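Local atomic coordinates of botulinum neurotoxin type C1 (Clostridium botulinum, PDB entry 3R4U), a protein that probably binds nerve-cell receptors, as the heavy-chain receptor-binding part of a toxin whose light chain is a zinc endopeptidase. Residues S127-N132 against G158-Y163; I131-D136 against K167-I172; P142-W147 against N363-A368. One frame throughout, in Å; residues are numbered along the deposited sequence.

How the contacts relate
Following the chain from the N terminus, strand 127-134 supplies the first segment of both contact 1 and contact 2. Contact 1 closes a loop when the chain returns along 158-163, and contact 2 closes a slightly longer one at 167-172, on the next strand of the same sheet; together they bring two sheets of the N-terminal receptor-binding region face to face. Contact 3 sets out from the loop at 142-147, within both of those spans, and ends far down the chain at 363-368, so it crosses them both. It ties the lectin-like half to the trefoil half, and it meets contact 2 where Tyr135 packs on Tyr144 and Phe133 on Tyr365.

Contact 1 (S127-N132 against G158-Y163); sequences SEQSIN and GNMKIY
Two sheets of a beta sandwich meet where Ile131, on strand 127-134, packs against Met160 and Ile162, on strand 159-164. The strand segments run in nearly the same direction, 27° apart, with their axes approaching to 7.1 Å, and no hydrogen bond passes between them: this is packing of one sheet upon another. Ile131 reaches in with its CD1 methyl, which sits 3.5 Å from Met160 CG on one flank and 3.7 Å from Ile162 CB on the other. Between these two side chains the same methyl comes down on the backbone, with Ile131 CD1 3.4 Å from Lys161 C. Met160 answers in the other direction. Its CG lies opposite the backbone N (chi1 -172°), which carries the thioether toward the facing strand, and a bend at the last torsion (chi3 -37°) swings the methyl aside, so that SD rides beside Ile131 CG1 at 3.9 Å while CE reaches Gln129 CG at 3.5 Å. The Gln129 and Met160 chains thus slide past one another, pointing opposite ways. Ile162 extends the apolar patch with CG2, which meets the backbone at Asn132 O, 3.7 Å away. On the outward face of the first strand, Ser130 OG donates to Glu128 OE2 at 2.7 Å, on the anti side of the carboxylate, and also bonds Thr120 on the adjoining strand. Leu121 and Ile172 add further cover to Met160, and Val152 touches Ile162 from within the second sheet. Side chains alternate, Gln129, Ile131, Met160 and Ile162 pointing inward and Ser130, Asn132 and Lys161 away, a clear example of the aligned face-to-face packing of the lectin-like beta sandwich, the concanavalin-related fold of the N-terminal receptor-binding region.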
loop_
_atom_site.group_PDB
_atom_site.type_symbol
_atom_site.label_atom_id
_atom_site.label_comp_id
_atom_site.label_asym_id
_atom_site.label_seq_id
_atom_site.Cartn_x
_atom_site.Cartn_y
_atom_site.Cartn_z
ATOM N N SER A 127 32.664 10.284 -5.434
ATOM C CA SER A 127 32.059 10.742 -4.192
ATOM C C SER A 127 30.523 10.744 -4.253
ATOM O O SER A 127 29.932 11.276 -5.195
ATOM C CB SER A 127 32.574 12.141 -3.869
ATOM O OG SER A 127 32.121 12.583 -2.606
ATOM N N GLU A 128 29.880 10.158 -3.247
ATOM C CA GLU A 128 28.424 10.192 -3.170
ATOM C C GLU A 128 27.959 10.376 -1.729
ATOM O O GLU A 128 28.744 10.255 -0.794
ATOM C CB GLU A 128 27.838 8.887 -3.711
ATOM C CG GLU A 128 27.940 7.760 -2.704
ATOM C CD GLU A 128 27.274 6.487 -3.157
ATOM O OE1 GLU A 128 27.824 5.785 -4.034
ATOM O OE2 GLU A 128 26.202 6.174 -2.609
ATOM N N GLN A 129 26.673 10.671 -1.560
ATOM C CA GLN A 129 26.028 10.577 -0.256
ATOM C C GLN A 129 24.598 10.062 -0.420
ATOM O O GLN A 129 23.771 10.661 -1.135
ATOM C CB GLN A 129 26.057 11.908 0.505
ATOM C CG GLN A 129 25.605 11.769 1.961
ATOM C CD GLN A 129 25.987 12.957 2.832
ATOM O OE1 GLN A 129 26.034 12.840 4.055
ATOM N NE2 GLN A 129 26.274 14.098 2.210
ATOM N N SER A 130 24.320 8.940 0.235
ATOM C CA SER A 130 23.045 8.265 0.067
ATOM C C SER A 130 22.254 8.122 1.360
ATOM O O SER A 130 22.819 8.146 2.449
ATOM C CB SER A 130 23.271 6.889 -0.561
ATOM O OG SER A 130 23.716 7.036 -1.890
ATOM N N ILE A 131 20.939 7.978 1.216
ATOM C CA ILE A 131 20.064 7.591 2.316
ATOM C C ILE A 131 19.074 6.585 1.760
ATOM O O ILE A 131 18.949 6.442 0.547
ATOM C CB ILE A 131 19.276 8.771 2.919
ATOM C CG1 ILE A 131 18.583 9.590 1.826
ATOM C CG2 ILE A 131 20.171 9.670 3.725
ATOM C CD1 ILE A 131 17.785 10.751 2.382
ATOM N N ASN A 132 18.364 5.885 2.631
ATOM C CA ASN A 132 17.505 4.839 2.132
ATOM C C ASN A 132 16.330 4.522 3.028
ATOM O O ASN A 132 16.289 4.885 4.204
ATOM C CB ASN A 132 18.301 3.564 1.888
ATOM C CG ASN A 132 18.774 2.914 3.190
ATOM O OD1 ASN A 132 17.972 2.372 3.963
ATOM N ND2 ASN A 132 20.079 2.978 3.442
ATOM N N GLY A 158 22.308 21.664 5.895
ATOM C CA GLY A 158 21.616 20.894 6.911
ATOM C C GLY A 158 21.605 19.402 6.676
ATOM O O GLY A 158 22.650 18.769 6.526
ATOM N N ASN A 159 20.404 18.838 6.641
ATOM C CA ASN A 159 20.260 17.406 6.482
ATOM C C ASN A 159 19.623 16.955 5.182
ATOM O O ASN A 159 18.948 17.724 4.486
ATOM C CB ASN A 159 19.475 16.841 7.661
ATOM C CG ASN A 159 20.186 17.064 8.976
ATOM O OD1 ASN A 159 21.254 16.499 9.217
ATOM N ND2 ASN A 159 19.608 17.899 9.827
ATOM N N MET A 160 19.866 15.685 4.877
ATOM C CA MET A 160 19.234 14.968 3.792
ATOM C C MET A 160 18.294 14.005 4.509
ATOM O O MET A 160 18.705 13.306 5.436
ATOM C CB MET A 160 20.299 14.202 3.018
ATOM C CG MET A 160 19.841 13.535 1.733
ATOM S SD MET A 160 21.153 12.469 1.058
ATOM C CE MET A 160 22.599 13.434 1.456
ATOM N N LYS A 161 17.023 13.993 4.115
ATOM C CA LYS A 161 16.028 13.190 4.812
ATOM C C LYS A 161 15.157 12.425 3.832
ATOM O O LYS A 161 14.908 12.881 2.707
ATOM C CB LYS A 161 15.130 14.067 5.687
ATOM C CG LYS A 161 15.861 14.958 6.665
ATOM C CD LYS A 161 14.878 15.715 7.550
ATOM C CE LYS A 161 15.569 16.836 8.312
ATOM N NZ LYS A 161 14.650 17.596 9.243
ATOM N N ILE A 162 14.682 11.260 4.263
ATOM C CA ILE A 162 13.724 10.525 3.467
ATOM C C ILE A 162 12.533 10.117 4.326
ATOM O O ILE A 162 12.703 9.660 5.461
ATOM C CB ILE A 162 14.370 9.325 2.724
ATOM C CG1 ILE A 162 13.333 8.636 1.843
ATOM C CG2 ILE A 162 14.978 8.319 3.703
ATOM C CD1 ILE A 162 13.954 7.742 0.791
ATOM N N TYR A 163 11.334 10.321 3.779
ATOM C CA TYR A 163 10.080 9.988 4.439
ATOM C C TYR A 163 9.333 8.955 3.618
ATOM O O TYR A 163 9.415 8.948 2.389
ATOM C CB TYR A 163 9.169 11.219 4.552
ATOM C CG TYR A 163 9.746 12.395 5.315
ATOM C CD1 TYR A 163 9.245 12.747 6.564
ATOM C CD2 TYR A 163 10.765 13.176 4.768
ATOM C CE1 TYR A 163 9.747 13.843 7.261
ATOM C CE2 TYR A 163 11.288 14.269 5.463
ATOM C CZ TYR A 163 10.770 14.597 6.706
ATOM O OH TYR A 163 11.273 15.684 7.382
#

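Contact 2 (I131-D136 against K167-I172); sequences INFSYD and KLIDTI
The ring of Phe133 is approached obliquely by the CG2 methyl of Ile169, 4.3 Å from Phe133 CD1, while over one face, toward the rim, sits Tyr135 N of the same segment, 3.9 Å above the plane. Tyr365, from the other half of the molecule, packs against both Phe133 and Ile169. The same Ile169 methyl also lies against the main chain, 4.1 Å from Phe133 CA. The second flat group is the carboxylate of Asp170. Its CG stands opposite the backbone N (chi1 -165°), carrying OD2 across to the facing strand, where it accepts a weak bond from Asn132 N; the N to OD2 distance is 3.4 Å, although the N-H points almost straight at it (167°). On its own strand, Asp170 OD1 accepts a second weak and markedly bent bond from Thr171 N at 2.8 Å. With Asn132 O only 3.6 Å from Asp170 OD2, the two oxygens would be expected to disfavour one another somewhat, offsetting part of what the N-H provides.

These strands, 127-134 and 167-173, belong to the two opposed sheets of the lectin-like sandwich and run roughly antiparallel, 144° apart. Ile169 and Asp170 together face Ile162 in a classic beta bulge; both turn their side chains toward strand 127-134, where regular alternation would have sent one of them the other way. Further along, Ile131 turns its other branch to this strand: Ile131 CG2 is pressed against Ile172 CG1 at 3.3 Å, a tighter fit than usual for two saturated carbons.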
loop_
_atom_site.group_PDB
_atom_site.type_symbol
_atom_site.label_atom_id
_atom_site.label_comp_id
_atom_site.label_asym_id
_atom_site.label_seq_id
_atom_site.Cartn_x
_atom_site.Cartn_y
_atom_site.Cartn_z
ATOM N N ILE A 131 20.939 7.978 1.216
ATOM C CA ILE A 131 20.064 7.591 2.316
ATOM C C ILE A 131 19.074 6.585 1.760
ATOM O O ILE A 131 18.949 6.442 0.547
ATOM C CB ILE A 131 19.276 8.771 2.919
ATOM C CG1 ILE A 131 18.583 9.590 1.826
ATOM C CG2 ILE A 131 20.171 9.670 3.725
ATOM C CD1 ILE A 131 17.785 10.751 2.382
ATOM N N ASN A 132 18.364 5.885 2.631
ATOM C CA ASN A 132 17.505 4.839 2.132
ATOM C C ASN A 132 16.330 4.522 3.028
ATOM O O ASN A 132 16.289 4.885 4.204
ATOM C CB ASN A 132 18.301 3.564 1.888
ATOM C CG ASN A 132 18.774 2.914 3.190
ATOM O OD1 ASN A 132 17.972 2.372 3.963
ATOM N ND2 ASN A 132 20.079 2.978 3.442
ATOM N N PHE A 133 15.374 3.828 2.424
ATOM C CA PHE A 133 14.289 3.196 3.123
ATOM C C PHE A 133 14.484 1.705 2.909
ATOM O O PHE A 133 14.752 1.266 1.781
ATOM C CB PHE A 133 12.959 3.659 2.510
ATOM C CG PHE A 133 11.813 2.706 2.727
ATOM C CD1 PHE A 133 11.508 2.239 3.997
ATOM C CD2 PHE A 133 11.013 2.306 1.652
ATOM C CE1 PHE A 133 10.426 1.361 4.192
ATOM C CE2 PHE A 133 9.943 1.435 1.834
ATOM C CZ PHE A 133 9.646 0.964 3.104
ATOM N N SER A 134 14.389 0.930 3.985
ATOM C CA SER A 134 14.420 -0.526 3.865
ATOM C C SER A 134 13.137 -1.090 4.454
ATOM O O SER A 134 12.750 -0.741 5.563
ATOM C CB SER A 134 15.642 -1.141 4.559
ATOM O OG SER A 134 15.689 -0.819 5.941
ATOM N N TYR A 135 12.467 -1.950 3.701
ATOM C CA TYR A 135 11.200 -2.471 4.167
ATOM C C TYR A 135 11.435 -3.700 5.052
ATOM O O TYR A 135 12.520 -4.296 5.026
ATOM C CB TYR A 135 10.249 -2.744 2.997
ATOM C CG TYR A 135 10.561 -3.962 2.133
ATOM C CD1 TYR A 135 10.322 -5.262 2.605
ATOM C CD2 TYR A 135 11.041 -3.813 0.830
ATOM C CE1 TYR A 135 10.578 -6.373 1.816
ATOM C CE2 TYR A 135 11.289 -4.916 0.023
ATOM C CZ TYR A 135 11.056 -6.197 0.523
ATOM O OH TYR A 135 11.288 -7.295 -0.277
ATOM N N ASP A 136 10.438 -4.030 5.869
ATOM C CA ASP A 136 10.542 -5.137 6.817
ATOM C C ASP A 136 10.359 -6.457 6.091
ATOM O O ASP A 136 9.241 -6.812 5.682
ATOM C CB ASP A 136 9.492 -4.996 7.923
ATOM C CG ASP A 136 9.686 -6.009 9.046
ATOM O OD1 ASP A 136 9.553 -5.633 10.234
ATOM O OD2 ASP A 136 9.989 -7.182 8.737
ATOM N N LYS A 167 6.213 9.711 7.223
ATOM C CA LYS A 167 7.053 9.435 8.388
ATOM C C LYS A 167 8.531 9.526 8.065
ATOM O O LYS A 167 9.000 8.946 7.093
ATOM C CB LYS A 167 6.763 8.044 8.960
ATOM C CG LYS A 167 5.380 7.904 9.564
ATOM C CD LYS A 167 5.181 8.920 10.683
ATOM C CE LYS A 167 3.778 8.824 11.267
ATOM N NZ LYS A 167 3.580 7.540 12.003
ATOM N N LEU A 168 9.272 10.229 8.905
ATOM C CA LEU A 168 10.720 10.294 8.744
ATOM C C LEU A 168 11.354 8.939 9.041
ATOM O O LEU A 168 11.096 8.355 10.078
ATOM C CB LEU A 168 11.319 11.354 9.658
ATOM C CG LEU A 168 12.842 11.504 9.507
ATOM C CD1 LEU A 168 13.182 12.118 8.138
ATOM C CD2 LEU A 168 13.381 12.366 10.628
ATOM N N ILE A 169 12.196 8.470 8.124
ATOM C CA ILE A 169 12.753 7.119 8.130
ATOM C C ILE A 169 14.280 7.138 8.242
ATOM O O ILE A 169 14.888 6.232 8.809
ATOM C CB ILE A 169 12.386 6.385 6.806
ATOM C CG1 ILE A 169 10.898 6.065 6.768
ATOM C CG2 ILE A 169 13.203 5.118 6.629
ATOM C CD1 ILE A 169 10.403 5.335 8.005
ATOM N N ASP A 170 14.900 8.163 7.675
ATOM C CA ASP A 170 16.353 8.254 7.678
ATOM C C ASP A 170 16.765 9.718 7.522
ATOM O O ASP A 170 16.113 10.503 6.832
ATOM C CB ASP A 170 16.957 7.382 6.572
ATOM C CG ASP A 170 18.464 7.138 6.755
ATOM O OD1 ASP A 170 19.029 7.593 7.774
ATOM O OD2 ASP A 170 19.082 6.495 5.874
ATOM N N THR A 171 17.830 10.094 8.204
ATOM C CA THR A 171 18.305 11.464 8.181
ATOM C C THR A 171 19.796 11.422 8.418
ATOM O O THR A 171 20.265 10.672 9.276
ATOM C CB THR A 171 17.624 12.322 9.267
ATOM O OG1 THR A 171 18.191 13.631 9.263
ATOM C CG2 THR A 171 17.783 11.699 10.654
ATOM N N ILE A 172 20.538 12.191 7.627
ATOM C CA ILE A 172 21.977 12.342 7.812
ATOM C C ILE A 172 22.427 13.746 7.439
ATOM O O ILE A 172 21.841 14.381 6.554
ATOM C CB ILE A 172 22.757 11.309 6.989
ATOM C CG1 ILE A 172 22.387 11.417 5.522
ATOM C CG2 ILE A 172 22.438 9.901 7.460
ATOM C CD1 ILE A 172 23.229 12.388 4.749
#

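Contact 3 (P142-W147 against N363-A368); sequences PGYNKW and NTYYYA
The backbone from Tyr144 to Trp147, with Tyr144 at the centre of an inverse gamma turn, passes nearly at right angles (84°) to that from Thr364 to Tyr367. Lys146 is the reaching side chain. A bend at its third torsion (chi3 78°) brings the ammonium to the backbone, where Lys146 NZ donates to Tyr365 O at 2.8 Å, only modestly tilted out of the carbonyl plane. A water lies 3.0 Å from Lys146 NZ and accepts from it; the same water is 3.0 Å from Tyr367 N and accepts there as well, so it bridges two donors, the ammonium and a peptide N-H, as their common acceptor. Tyr241 adds a cation-pi contact, and Asn140 OD1 a weak hydrogen bond. Nearer its backbone, Lys146 CG lies over one face of the Tyr144 ring, toward the rim, and Lys146 CB lies in plane at the edge of the Tyr367 ring, 4.0 Å from CE2. The hydroxyl of Tyr367 donates a short bond to Trp147 O, 2.6 Å from the phenolic OH; it comes from well above the carbonyl plane (54° out), not along a lone pair. The Trp147 indole turns away to bond Asn244 through NE1. Tyr144 puts its OH in plane at the edge of the Tyr365 ring, 3.7 Å from CD1, where it is buried without a hydrogen-bonding partner. Within 363-368, Tyr365 N donates to Asn363 OD1 at 3.1 Å, an Asx turn. Each of the two direct hydrogen bonds across the contact joins a side chain of one half of the receptor-binding region to a main-chain carbonyl of the other, one in each direction; the chemistry is consistent with a polar, reciprocal grip between the lectin-like and trefoil parts, with a probably charged lysine in it.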
loop_
_atom_site.group_PDB
_atom_site.type_symbol
_atom_site.label_atom_id
_atom_site.label_comp_id
_atom_site.label_asym_id
_atom_site.label_seq_id
_atom_site.Cartn_x
_atom_site.Cartn_y
_atom_site.Cartn_z
ATOM N N PRO A 142 6.065 -12.105 0.464
ATOM C CA PRO A 142 5.649 -12.054 -0.949
ATOM C C PRO A 142 6.174 -10.842 -1.719
ATOM O O PRO A 142 5.881 -10.720 -2.899
ATOM C CB PRO A 142 4.121 -11.960 -0.869
ATOM C CG PRO A 142 3.767 -12.295 0.551
ATOM C CD PRO A 142 4.935 -11.901 1.382
ATOM N N GLY A 143 6.921 -9.957 -1.071
ATOM C CA GLY A 143 7.417 -8.758 -1.734
ATOM C C GLY A 143 6.738 -7.510 -1.194
ATOM O O GLY A 143 5.578 -7.566 -0.799
ATOM N N TYR A 144 7.448 -6.388 -1.158
ATOM C CA TYR A 144 6.816 -5.141 -0.731
ATOM C C TYR A 144 6.119 -4.523 -1.940
ATOM O O TYR A 144 6.599 -3.557 -2.520
ATOM C CB TYR A 144 7.839 -4.173 -0.131
ATOM C CG TYR A 144 7.219 -3.077 0.722
ATOM C CD1 TYR A 144 6.897 -3.309 2.059
ATOM C CD2 TYR A 144 6.961 -1.816 0.189
ATOM C CE1 TYR A 144 6.337 -2.316 2.845
ATOM C CE2 TYR A 144 6.385 -0.806 0.960
ATOM C CZ TYR A 144 6.082 -1.061 2.292
ATOM O OH TYR A 144 5.516 -0.067 3.061
ATOM N N ASN A 145 4.984 -5.094 -2.322
ATOM C CA ASN A 145 4.373 -4.768 -3.610
ATOM C C ASN A 145 3.277 -3.721 -3.516
ATOM O O ASN A 145 2.372 -3.680 -4.343
ATOM C CB ASN A 145 3.837 -6.045 -4.251
ATOM C CG ASN A 145 4.847 -7.186 -4.191
ATOM O OD1 ASN A 145 6.047 -6.970 -4.354
ATOM N ND2 ASN A 145 4.363 -8.400 -3.949
ATOM N N LYS A 146 3.366 -2.871 -2.503
ATOM C CA LYS A 146 2.321 -1.893 -2.254
ATOM C C LYS A 146 2.729 -0.470 -2.663
ATOM O O LYS A 146 3.916 -0.143 -2.735
ATOM C CB LYS A 146 1.904 -1.933 -0.785
ATOM C CG LYS A 146 3.008 -1.579 0.184
ATOM C CD LYS A 146 2.663 -2.076 1.604
ATOM C CE LYS A 146 2.915 -3.576 1.758
ATOM N NZ LYS A 146 2.476 -4.097 3.101
ATOM N N TRP A 147 1.731 0.359 -2.960
ATOM C CA TRP A 147 1.951 1.785 -3.184
ATOM C C TRP A 147 2.527 2.421 -1.929
ATOM O O TRP A 147 2.069 2.148 -0.821
ATOM C CB TRP A 147 0.618 2.473 -3.490
ATOM C CG TRP A 147 0.186 2.427 -4.930
ATOM C CD1 TRP A 147 -0.835 1.683 -5.465
ATOM C CD2 TRP A 147 0.749 3.173 -6.014
ATOM N NE1 TRP A 147 -0.933 1.919 -6.820
ATOM C CE2 TRP A 147 0.023 2.834 -7.180
ATOM C CE3 TRP A 147 1.794 4.097 -6.112
ATOM C CZ2 TRP A 147 0.309 3.391 -8.429
ATOM C CZ3 TRP A 147 2.083 4.643 -7.348
ATOM C CH2 TRP A 147 1.343 4.287 -8.494
ATOM N N ASN A 363 -1.687 2.057 7.675
ATOM C CA ASN A 363 -0.517 2.166 8.507
ATOM C C ASN A 363 0.623 2.596 7.590
ATOM O O ASN A 363 0.516 2.480 6.372
ATOM C CB ASN A 363 -0.253 0.773 9.070
ATOM C CG ASN A 363 0.844 0.746 10.064
ATOM O OD1 ASN A 363 1.976 0.366 9.743
ATOM N ND2 ASN A 363 0.528 1.122 11.299
ATOM N N THR A 364 1.719 3.069 8.163
ATOM C CA THR A 364 2.899 3.387 7.377
ATOM C C THR A 364 3.288 2.235 6.450
ATOM O O THR A 364 3.725 2.468 5.330
ATOM C CB THR A 364 4.115 3.718 8.295
ATOM O OG1 THR A 364 3.720 4.674 9.288
ATOM C CG2 THR A 364 5.268 4.279 7.483
ATOM N N TYR A 365 3.134 0.994 6.915
ATOM C CA TYR A 365 3.657 -0.157 6.169
ATOM C C TYR A 365 2.619 -1.157 5.674
ATOM O O TYR A 365 2.961 -2.212 5.124
ATOM C CB TYR A 365 4.773 -0.877 6.963
ATOM C CG TYR A 365 5.854 0.073 7.424
ATOM C CD1 TYR A 365 6.657 0.744 6.503
ATOM C CD2 TYR A 365 6.044 0.336 8.777
ATOM C CE1 TYR A 365 7.640 1.640 6.921
ATOM C CE2 TYR A 365 7.021 1.223 9.204
ATOM C CZ TYR A 365 7.816 1.872 8.272
ATOM O OH TYR A 365 8.793 2.752 8.698
ATOM N N TYR A 366 1.346 -0.832 5.829
ATOM C CA TYR A 366 0.344 -1.680 5.218
ATOM C C TYR A 366 -1.008 -1.006 5.052
ATOM O O TYR A 366 -1.300 -0.033 5.733
ATOM C CB TYR A 366 0.207 -2.989 6.007
ATOM C CG TYR A 366 -0.249 -2.823 7.432
ATOM C CD1 TYR A 366 -1.573 -2.522 7.718
ATOM C CD2 TYR A 366 0.634 -3.015 8.501
ATOM C CE1 TYR A 366 -2.018 -2.394 9.026
ATOM C CE2 TYR A 366 0.204 -2.886 9.826
ATOM C CZ TYR A 366 -1.136 -2.582 10.075
ATOM O OH TYR A 366 -1.609 -2.455 11.362
ATOM N N TYR A 367 -1.825 -1.554 4.155
ATOM C CA TYR A 367 -3.206 -1.098 3.955
ATOM C C TYR A 367 -4.179 -2.139 4.488
ATOM O O TYR A 367 -4.173 -3.292 4.045
ATOM C CB TYR A 367 -3.491 -0.878 2.469
ATOM C CG TYR A 367 -2.626 0.173 1.821
ATOM C CD1 TYR A 367 -2.991 1.519 1.859
ATOM C CD2 TYR A 367 -1.444 -0.179 1.161
ATOM C CE1 TYR A 367 -2.203 2.492 1.258
ATOM C CE2 TYR A 367 -0.652 0.790 0.554
ATOM C CZ TYR A 367 -1.042 2.119 0.608
ATOM O OH TYR A 367 -0.267 3.074 0.020
ATOM N N ALA A 368 -5.016 -1.739 5.435
ATOM C CA ALA A 368 -5.958 -2.674 6.038
ATOM C C ALA A 368 -7.271 -1.975 6.331
ATOM O O ALA A 368 -7.524 -0.869 5.845
ATOM C CB ALA A 368 -5.376 -3.250 7.318
HETATM O O HOH W 1 -0.513 -3.939 2.889
#